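Local coordinates for protein N-acetylmuramoyl-L-alanine amidase (Mycobacteroides abscessus, PDB 7AGL) that probably cleaves, as a zinc-dependent amidase, the bond between N-acetylmuramic acid and L-alanine in mycobacterial peptidoglycan, at residues L12-N17 and F54-V59; S104-G109 and L179-N184; G116-Y121 and G160-S165. One frame throughout, in Å; residues are numbered along the deposited sequence.

Contact 1: L12-N17 and F54-V59; sequences LDPGHN and FTWNTV. With ZN (zinc ion), chain B.
P14 packs its ring against the helical turn T55-V59, where the end of strand 9-14 meets helix 51-68. P14 CB rests 3.4 Å from T55 O and 3.6 Å from V59 CG2, while P14 CG comes up to the edge of the W56 indole, 4.0 Å from CE3, near the plane of the rings. The proline and tryptophan side chains lie side by side and point the same way; V59 instead meets the proline at about a right angle. With V59 CG1 anti to the backbone N (chi1 162°), that branch reaches L12 CB at 3.7 Å and also borders P14 CG, while CG2 faces P14 CB. L12 and V59 slide past each other in opposite directions. Strand and helix axes run roughly antiparallel, at 151°, the helix lying against one face of the central mixed sheet; in this zinc amidase the metal site lies near the C-terminal ends of strands 9-14 and 101-108. H16, two residues beyond the strand, binds zinc through NE2 at 2.2 Å, with E51 at the start of the same helix and H106 as the other protein ligands. Polar contact across the segments rests on one hydrogen bond: T55 OG1 donates to G15 O at 2.8 Å, in the carbonyl plane and on a lone pair. It ties the helix to the loop just before H16, whose ring is held from its other nitrogen, ND1, by T40 O. D13, on the strand face turned from the helix, is taken up by T76, S104 and a salt bridge to R90.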
loop_
_atom_site.group_PDB
_atom_site.type_symbol
_atom_site.label_atom_id
_atom_site.label_comp_id
_atom_site.label_asym_id
_atom_site.label_seq_id
_atom_site.Cartn_x
_atom_site.Cartn_y
_atom_site.Cartn_z
ATOM N N LEU A 12 -1.606 5.229 7.060
ATOM C CA LEU A 12 -2.158 4.462 5.947
ATOM C C LEU A 12 -2.154 5.317 4.696
ATOM O O LEU A 12 -2.589 6.474 4.738
ATOM C CB LEU A 12 -3.592 4.016 6.257
ATOM C CG LEU A 12 -3.758 3.137 7.499
ATOM C CD1 LEU A 12 -5.240 2.938 7.822
ATOM C CD2 LEU A 12 -3.077 1.792 7.275
ATOM N N ASP A 13 -1.687 4.754 3.581
ATOM C CA ASP A 13 -1.593 5.507 2.325
ATOM C C ASP A 13 -2.425 4.839 1.235
ATOM O O ASP A 13 -1.982 3.829 0.651
ATOM C CB ASP A 13 -0.124 5.605 1.891
ATOM C CG ASP A 13 0.033 6.119 0.470
ATOM O OD1 ASP A 13 -0.670 7.093 0.143
ATOM O OD2 ASP A 13 0.863 5.548 -0.284
ATOM N N PRO A 14 -3.659 5.342 0.931
ATOM C CA PRO A 14 -4.393 4.825 -0.234
ATOM C C PRO A 14 -3.784 5.384 -1.510
ATOM O O PRO A 14 -3.856 6.587 -1.789
ATOM C CB PRO A 14 -5.828 5.329 0.001
ATOM C CG PRO A 14 -5.714 6.493 0.966
ATOM C CD PRO A 14 -4.308 6.536 1.516
ATOM N N GLY A 15 -3.172 4.494 -2.294
ATOM C CA GLY A 15 -2.370 4.941 -3.418
ATOM C C GLY A 15 -3.175 5.726 -4.438
ATOM O O GLY A 15 -4.357 5.472 -4.663
ATOM N N HIS A 16 -2.491 6.687 -5.067
ATOM C CA HIS A 16 -2.982 7.548 -6.145
ATOM C C HIS A 16 -3.995 8.591 -5.681
ATOM O O HIS A 16 -4.377 8.630 -4.509
ATOM C CB HIS A 16 -3.568 6.705 -7.280
ATOM C CG HIS A 16 -2.618 5.657 -7.755
ATOM N ND1 HIS A 16 -1.546 5.945 -8.579
ATOM C CD2 HIS A 16 -2.524 4.348 -7.446
ATOM C CE1 HIS A 16 -0.854 4.835 -8.787
ATOM N NE2 HIS A 16 -1.433 3.859 -8.118
ATOM N N ASN A 17 -4.391 9.469 -6.605
ATOM C CA ASN A 17 -5.258 10.607 -6.324
ATOM C C ASN A 17 -6.693 10.335 -6.762
ATOM O O ASN A 17 -6.947 9.590 -7.709
ATOM C CB ASN A 17 -4.791 11.875 -7.070
ATOM C CG ASN A 17 -3.414 12.363 -6.673
ATOM O OD1 ASN A 17 -2.902 12.083 -5.589
ATOM N ND2 ASN A 17 -2.815 13.163 -7.572
ATOM N N PHE A 54 -10.595 2.031 -5.156
ATOM C CA PHE A 54 -10.390 0.805 -4.397
ATOM C C PHE A 54 -9.478 1.043 -3.198
ATOM O O PHE A 54 -9.760 0.573 -2.083
ATOM C CB PHE A 54 -9.793 -0.288 -5.296
ATOM C CG PHE A 54 -9.217 -1.440 -4.510
ATOM C CD1 PHE A 54 -10.065 -2.400 -3.927
ATOM C CD2 PHE A 54 -7.830 -1.561 -4.325
ATOM C CE1 PHE A 54 -9.552 -3.436 -3.185
ATOM C CE2 PHE A 54 -7.316 -2.601 -3.573
ATOM C CZ PHE A 54 -8.163 -3.549 -3.017
ATOM N N THR A 55 -8.363 1.753 -3.408
ATOM C CA THR A 55 -7.411 1.918 -2.310
ATOM C C THR A 55 -8.005 2.828 -1.238
ATOM O O THR A 55 -7.865 2.562 -0.039
ATOM C CB THR A 55 -6.060 2.473 -2.815
ATOM O OG1 THR A 55 -6.231 3.803 -3.338
ATOM C CG2 THR A 55 -5.442 1.574 -3.906
ATOM N N TRP A 56 -8.709 3.876 -1.659
ATOM C CA TRP A 56 -9.383 4.764 -0.714
ATOM C C TRP A 56 -10.354 3.990 0.179
ATOM O O TRP A 56 -10.282 4.060 1.411
ATOM C CB TRP A 56 -10.121 5.850 -1.504
ATOM C CG TRP A 56 -11.006 6.743 -0.688
ATOM C CD1 TRP A 56 -12.376 6.818 -0.731
ATOM C CD2 TRP A 56 -10.581 7.731 0.258
ATOM N NE1 TRP A 56 -12.824 7.800 0.134
ATOM C CE2 TRP A 56 -11.739 8.359 0.761
ATOM C CE3 TRP A 56 -9.329 8.140 0.732
ATOM C CZ2 TRP A 56 -11.678 9.376 1.717
ATOM C CZ3 TRP A 56 -9.272 9.113 1.688
ATOM C CH2 TRP A 56 -10.435 9.747 2.161
ATOM N N ASN A 57 -11.265 3.239 -0.431
ATOM C CA ASN A 57 -12.287 2.556 0.351
ATOM C C ASN A 57 -11.683 1.460 1.214
ATOM O O ASN A 57 -12.122 1.255 2.348
ATOM C CB ASN A 57 -13.363 2.027 -0.584
ATOM C CG ASN A 57 -14.352 3.128 -0.959
ATOM O OD1 ASN A 57 -14.387 3.582 -2.085
ATOM N ND2 ASN A 57 -15.121 3.589 0.018
ATOM N N THR A 58 -10.667 0.751 0.710
ATOM C CA THR A 58 -10.051 -0.268 1.552
ATOM C C THR A 58 -9.320 0.357 2.732
ATOM O O THR A 58 -9.404 -0.159 3.853
ATOM C CB THR A 58 -9.126 -1.142 0.716
ATOM O OG1 THR A 58 -9.907 -1.714 -0.343
ATOM C CG2 THR A 58 -8.539 -2.274 1.580
ATOM N N VAL A 59 -8.610 1.472 2.508
ATOM C CA VAL A 59 -7.931 2.150 3.613
ATOM C C VAL A 59 -8.939 2.637 4.654
ATOM O O VAL A 59 -8.677 2.560 5.858
ATOM C CB VAL A 59 -7.043 3.293 3.083
ATOM C CG1 VAL A 59 -6.696 4.279 4.208
ATOM C CG2 VAL A 59 -5.763 2.669 2.459
HETATM ZN ZN ZN B . -0.836 1.827 -7.620
HETATM O O HOH W 1 1.145 2.280 -8.572
HETATM O O HOH W 2 -0.425 -0.172 -8.362
#

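Contact 2: S104-G109 and L179-N184; sequences SIHADG and LVELGN. With ZN (zinc ion), chain B.
E181 reaches across from strand 177-184 to the backbone beyond H106 on strand 101-108, on the zinc-bearing side of the sheet. Its CB leaves on the same face of the sheet as H106, L179 and D108. CG, 4.1 Å from H106 CB, turns sharply (chi2 -87°), and this bend brings the carboxylate back over the neighbouring strand. CD then lies 3.4 Å from H106 CB, the carboxylate plane turned 56° from the imidazole. OE1 is also 3.4 Å from H106 CB. OE2 accepts from two waters: water 2, itself a zinc ligand and also bonded to A107 O, and water 3, which bridges to D108 OD1 at 2.8 Å. D108 OD2 is held by Y155.

H106 binds zinc through ND1 at 2.2 Å, and L179 crosses the ring obliquely, its CD2 3.6 Å from H106 CD2. The parallel ladder between the strands starts with V180 N to S104 O, H106 N to V180 O and L182 N to H106 O. Between H106 and D108 the register slips by one residue, a beta bulge, after which D108 N bonds G183 O at 2.8 Å. On the opposite face I105 CG2 packs against L182 CD1.

E181 OE2 stands 4.0 Å from the metal, and a metal-bound water donates to it; this geometry is consistent with the water-activating glutamate of zinc amidases, although that role is inferred here.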
loop_
_atom_site.group_PDB
_atom_site.type_symbol
_atom_site.label_atom_id
_atom_site.label_comp_id
_atom_site.label_asym_id
_atom_site.label_seq_id
_atom_site.Cartn_x
_atom_site.Cartn_y
_atom_site.Cartn_z
ATOM N N SER A 104 1.109 1.206 2.709
ATOM C CA SER A 104 0.593 1.792 1.483
ATOM C C SER A 104 -0.223 0.723 0.764
ATOM O O SER A 104 0.208 -0.433 0.675
ATOM C CB SER A 104 1.756 2.290 0.612
ATOM O OG SER A 104 1.317 2.842 -0.621
ATOM N N ILE A 105 -1.400 1.103 0.273
ATOM C CA ILE A 105 -2.357 0.175 -0.335
ATOM C C ILE A 105 -2.514 0.523 -1.812
ATOM O O ILE A 105 -2.846 1.665 -2.166
ATOM C CB ILE A 105 -3.716 0.198 0.384
ATOM C CG1 ILE A 105 -3.576 -0.323 1.819
ATOM C CG2 ILE A 105 -4.762 -0.608 -0.415
ATOM C CD1 ILE A 105 -3.097 -1.773 1.927
ATOM N N HIS A 106 -2.284 -0.474 -2.668
ATOM C CA HIS A 106 -2.349 -0.333 -4.114
ATOM C C HIS A 106 -3.068 -1.549 -4.698
ATOM O O HIS A 106 -3.322 -2.543 -4.010
ATOM C CB HIS A 106 -0.932 -0.201 -4.712
ATOM C CG HIS A 106 -0.309 1.153 -4.524
ATOM N ND1 HIS A 106 -0.129 2.034 -5.565
ATOM C CD2 HIS A 106 0.178 1.779 -3.425
ATOM C CE1 HIS A 106 0.429 3.147 -5.125
ATOM N NE2 HIS A 106 0.640 3.011 -3.829
ATOM N N ALA A 107 -3.445 -1.442 -5.973
ATOM C CA ALA A 107 -3.834 -2.598 -6.771
ATOM C C ALA A 107 -3.193 -2.469 -8.146
ATOM O O ALA A 107 -2.923 -1.360 -8.632
ATOM C CB ALA A 107 -5.361 -2.736 -6.891
ATOM N N ASP A 108 -2.952 -3.613 -8.778
ATOM C CA ASP A 108 -1.992 -3.714 -9.862
ATOM C C ASP A 108 -2.706 -3.866 -11.201
ATOM O O ASP A 108 -3.900 -4.185 -11.266
ATOM C CB ASP A 108 -1.057 -4.908 -9.596
ATOM C CG ASP A 108 0.240 -4.865 -10.386
ATOM O OD1 ASP A 108 0.646 -3.786 -10.917
ATOM O OD2 ASP A 108 0.867 -5.955 -10.467
ATOM N N GLY A 109 -1.942 -3.638 -12.280
ATOM C CA GLY A 109 -2.392 -3.973 -13.614
ATOM C C GLY A 109 -1.409 -4.956 -14.216
ATOM O O GLY A 109 -0.298 -4.569 -14.601
ATOM N N LEU A 179 4.389 -1.660 0.975
ATOM C CA LEU A 179 3.403 -1.269 -0.034
ATOM C C LEU A 179 2.768 -2.566 -0.497
ATOM O O LEU A 179 3.436 -3.390 -1.141
ATOM C CB LEU A 179 4.047 -0.508 -1.197
ATOM C CG LEU A 179 3.114 0.102 -2.261
ATOM C CD1 LEU A 179 3.885 1.145 -3.091
ATOM C CD2 LEU A 179 2.462 -0.931 -3.201
ATOM N N VAL A 180 1.490 -2.751 -0.166
ATOM C CA VAL A 180 0.788 -3.987 -0.492
ATOM C C VAL A 180 -0.009 -3.752 -1.762
ATOM O O VAL A 180 -0.932 -2.936 -1.772
ATOM C CB VAL A 180 -0.131 -4.443 0.651
ATOM C CG1 VAL A 180 -0.777 -5.784 0.297
ATOM C CG2 VAL A 180 0.670 -4.576 1.956
ATOM N N GLU A 181 0.347 -4.462 -2.830
ATOM C CA GLU A 181 -0.505 -4.590 -4.007
ATOM C C GLU A 181 -1.462 -5.753 -3.727
ATOM O O GLU A 181 -1.040 -6.912 -3.653
ATOM C CB GLU A 181 0.342 -4.822 -5.258
ATOM C CG GLU A 181 1.203 -3.607 -5.679
ATOM C CD GLU A 181 0.457 -2.644 -6.565
ATOM O OE1 GLU A 181 -0.764 -2.861 -6.748
ATOM O OE2 GLU A 181 1.086 -1.677 -7.079
ATOM N N LEU A 182 -2.750 -5.448 -3.532
ATOM C CA LEU A 182 -3.647 -6.469 -3.005
ATOM C C LEU A 182 -4.093 -7.460 -4.070
ATOM O O LEU A 182 -4.492 -8.574 -3.732
ATOM C CB LEU A 182 -4.866 -5.816 -2.324
ATOM C CG LEU A 182 -4.551 -5.262 -0.933
ATOM C CD1 LEU A 182 -5.695 -4.365 -0.413
ATOM C CD2 LEU A 182 -4.297 -6.392 0.041
ATOM N N GLY A 183 -4.035 -7.075 -5.337
ATOM C CA GLY A 183 -4.416 -7.977 -6.406
ATOM C C GLY A 183 -4.249 -7.284 -7.739
ATOM O O GLY A 183 -3.769 -6.148 -7.817
ATOM N N ASN A 184 -4.670 -7.989 -8.787
ATOM C CA ASN A 184 -4.539 -7.532 -10.166
ATOM C C ASN A 184 -5.913 -7.062 -10.633
ATOM O O ASN A 184 -6.820 -7.882 -10.821
ATOM C CB ASN A 184 -3.993 -8.658 -11.048
ATOM C CG ASN A 184 -3.929 -8.280 -12.502
ATOM O OD1 ASN A 184 -4.082 -7.100 -12.862
ATOM N ND2 ASN A 184 -3.667 -9.260 -13.356
HETATM ZN ZN ZN B . -0.836 1.827 -7.620
HETATM O O HOH W 2 -0.425 -0.172 -8.362
HETATM O O HOH W 3 2.378 -2.223 -9.406
HETATM O O HOH W 1 1.145 2.280 -8.572
#

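Contact 3: G116-Y121 and G160-S165; sequences GFHVNY and GLYGRS
Y121 lays its ring over G163, in a tightly packed part of this parallel strand pair. G163 CA sits 3.7 Å from the ring centroid and 19° off its normal, a CH-pi contact over one face, and L161 CB comes to the ring's edge. The ring folds back over the adjoining strand because Y121 CG stands between the backbone N and the carbonyl carbon (chi1 67°). At the other end F117 CE1 lies 4.0 Å from G160 CA, and here too a glycine leaves room for an aromatic ring. Between these ends the strands are joined by V119 N to G160 O, Y162 N to V119 O, Y121 N to Y162 O and R164 N to Y121 O.

The side carrying N120 and Y162, with H118 alongside, is more polar and admits a water. R164 NH1 donates to N120 OD1 at 2.8 Å; the oxygen lies in the guanidinium plane, at its edge, whereas the nitrogen stands well above the amide plane, away from a lone pair. One face of the guanidinium is met near its rim by Y162 CE2, 3.6 Å above the plane. Water 4 links R164 NH1 to H118 NE2, lying at the edges of both groups. H118 and Y162 run side by side with their ring planes 55° apart, their nearest atoms, CD2 of H118 and CD2 of Y162, 3.8 Å apart. A salt bridge to D166 holds the guanidinium from NE.

The two strands belong to a beta-alpha-beta unit whose helix, 132-147, meets F117, Y121 and L161 through R142, L145 and L135. Strand 161-164 forms an edge of the six-stranded mixed sheet, and on the other flank of strand 118-122 lies strand 177-184, where N120 ND2 bonds L179 O.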
loop_
_atom_site.group_PDB
_atom_site.type_symbol
_atom_site.label_atom_id
_atom_site.label_comp_id
_atom_site.label_asym_id
_atom_site.label_seq_id
_atom_site.Cartn_x
_atom_site.Cartn_y
_atom_site.Cartn_z
ATOM N N GLY A 116 -3.655 -12.353 -7.298
ATOM C CA GLY A 116 -3.096 -12.466 -5.966
ATOM C C GLY A 116 -2.326 -11.215 -5.581
ATOM O O GLY A 116 -2.204 -10.261 -6.355
ATOM N N PHE A 117 -1.780 -11.251 -4.357
ATOM C CA PHE A 117 -1.160 -10.076 -3.735
ATOM C C PHE A 117 0.369 -10.123 -3.803
ATOM O O PHE A 117 0.982 -11.191 -3.840
ATOM C CB PHE A 117 -1.590 -9.961 -2.261
ATOM C CG PHE A 117 -0.966 -11.013 -1.355
ATOM C CD1 PHE A 117 0.307 -10.828 -0.820
ATOM C CD2 PHE A 117 -1.647 -12.200 -1.049
ATOM C CE1 PHE A 117 0.906 -11.804 -0.013
ATOM C CE2 PHE A 117 -1.063 -13.175 -0.232
ATOM C CZ PHE A 117 0.218 -12.969 0.297
ATOM N N HIS A 118 0.997 -8.941 -3.744
ATOM C CA HIS A 118 2.423 -8.947 -3.424
ATOM C C HIS A 118 2.776 -7.769 -2.528
ATOM O O HIS A 118 2.235 -6.667 -2.673
ATOM C CB HIS A 118 3.336 -9.020 -4.691
ATOM C CG HIS A 118 3.226 -7.877 -5.660
ATOM N ND1 HIS A 118 2.155 -7.718 -6.512
ATOM C CD2 HIS A 118 4.121 -6.916 -6.001
ATOM C CE1 HIS A 118 2.361 -6.669 -7.290
ATOM N NE2 HIS A 118 3.551 -6.170 -7.008
ATOM N N VAL A 119 3.670 -8.042 -1.578
ATOM C CA VAL A 119 4.120 -7.094 -0.568
ATOM C C VAL A 119 5.464 -6.551 -1.030
ATOM O O VAL A 119 6.455 -7.292 -1.093
ATOM C CB VAL A 119 4.237 -7.766 0.809
ATOM C CG1 VAL A 119 4.729 -6.751 1.863
ATOM C CG2 VAL A 119 2.891 -8.408 1.222
ATOM N N ASN A 120 5.488 -5.260 -1.381
ATOM C CA ASN A 120 6.687 -4.596 -1.863
ATOM C C ASN A 120 7.417 -3.943 -0.702
ATOM O O ASN A 120 6.790 -3.355 0.186
ATOM C CB ASN A 120 6.337 -3.520 -2.900
ATOM C CG ASN A 120 5.626 -4.095 -4.105
ATOM O OD1 ASN A 120 6.268 -4.474 -5.084
ATOM N ND2 ASN A 120 4.296 -4.216 -4.020
ATOM N N TYR A 121 8.744 -4.047 -0.719
ATOM C CA TYR A 121 9.572 -3.460 0.324
ATOM C C TYR A 121 10.881 -2.977 -0.281
ATOM O O TYR A 121 11.311 -3.436 -1.345
ATOM C CB TYR A 121 9.832 -4.473 1.452
ATOM C CG TYR A 121 10.695 -5.640 1.029
ATOM C CD1 TYR A 121 10.139 -6.745 0.387
ATOM C CD2 TYR A 121 12.066 -5.642 1.271
ATOM C CE1 TYR A 121 10.931 -7.810 -0.014
ATOM C CE2 TYR A 121 12.865 -6.698 0.875
ATOM C CZ TYR A 121 12.295 -7.779 0.234
ATOM O OH TYR A 121 13.093 -8.836 -0.155
ATOM N N GLY A 160 4.718 -13.884 -2.923
ATOM C CA GLY A 160 4.031 -12.748 -2.344
ATOM C C GLY A 160 4.923 -11.657 -1.804
ATOM O O GLY A 160 4.409 -10.729 -1.150
ATOM N N LEU A 161 6.233 -11.720 -2.072
ATOM C CA LEU A 161 7.191 -10.699 -1.655
ATOM C C LEU A 161 7.877 -10.097 -2.873
ATOM O O LEU A 161 8.214 -10.812 -3.818
ATOM C CB LEU A 161 8.269 -11.294 -0.730
ATOM C CG LEU A 161 7.859 -11.570 0.710
ATOM C CD1 LEU A 161 9.003 -12.259 1.482
ATOM C CD2 LEU A 161 7.464 -10.277 1.386
ATOM N N TYR A 162 8.173 -8.802 -2.822
ATOM C CA TYR A 162 8.870 -8.173 -3.943
ATOM C C TYR A 162 9.761 -7.072 -3.390
ATOM O O TYR A 162 9.257 -6.028 -2.977
ATOM C CB TYR A 162 7.867 -7.624 -4.948
ATOM C CG TYR A 162 8.424 -7.287 -6.314
ATOM C CD1 TYR A 162 9.666 -7.754 -6.730
ATOM C CD2 TYR A 162 7.700 -6.504 -7.190
ATOM C CE1 TYR A 162 10.162 -7.436 -7.994
ATOM C CE2 TYR A 162 8.189 -6.175 -8.443
ATOM C CZ TYR A 162 9.410 -6.647 -8.841
ATOM O OH TYR A 162 9.867 -6.314 -10.094
ATOM N N GLY A 163 11.071 -7.309 -3.366
ATOM C CA GLY A 163 12.020 -6.282 -2.967
ATOM C C GLY A 163 12.392 -5.442 -4.168
ATOM O O GLY A 163 12.655 -5.973 -5.251
ATOM N N ARG A 164 12.407 -4.126 -3.984
ATOM C CA ARG A 164 12.649 -3.292 -5.148
ATOM C C ARG A 164 13.206 -1.945 -4.726
ATOM O O ARG A 164 13.072 -1.524 -3.575
ATOM C CB ARG A 164 11.373 -3.112 -5.952
ATOM C CG ARG A 164 10.265 -2.487 -5.137
ATOM C CD ARG A 164 8.961 -2.830 -5.794
ATOM N NE ARG A 164 8.851 -2.165 -7.091
ATOM C CZ ARG A 164 7.767 -2.245 -7.854
ATOM N NH1 ARG A 164 6.742 -2.970 -7.439
ATOM N NH2 ARG A 164 7.702 -1.602 -9.015
ATOM N N SER A 165 13.840 -1.279 -5.689
ATOM C CA SER A 165 14.578 -0.047 -5.451
ATOM C C SER A 165 13.981 1.160 -6.163
ATOM O O SER A 165 14.492 2.274 -5.981
ATOM C CB SER A 165 16.029 -0.220 -5.901
ATOM O OG SER A 165 16.060 -0.595 -7.264
HETATM O O HOH W 4 4.459 -4.023 -8.645
#

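In the fold
From the N terminus, strand 9-14 leads into the zinc loop, and contact 1 closes first, when helix 51-68 returns against that strand. Strand 101-108 then opens contact 2 alongside strand 9-14, where D13 meets S104 and I105, and H16 meets H106 at the shared zinc. Before contact 2 closes, the chain makes strand 118-122, helix 132-147 and strand 161-164, so contact 3 opens and closes within that longer loop. Strand 177-184 finally inserts between 101-108 and 118-122, joining contacts 2 and 3 through L179 to N120 and E181 to H118. Contacts 1 and 3, with centres about 17 Å apart, do not touch; the same sheet spans both.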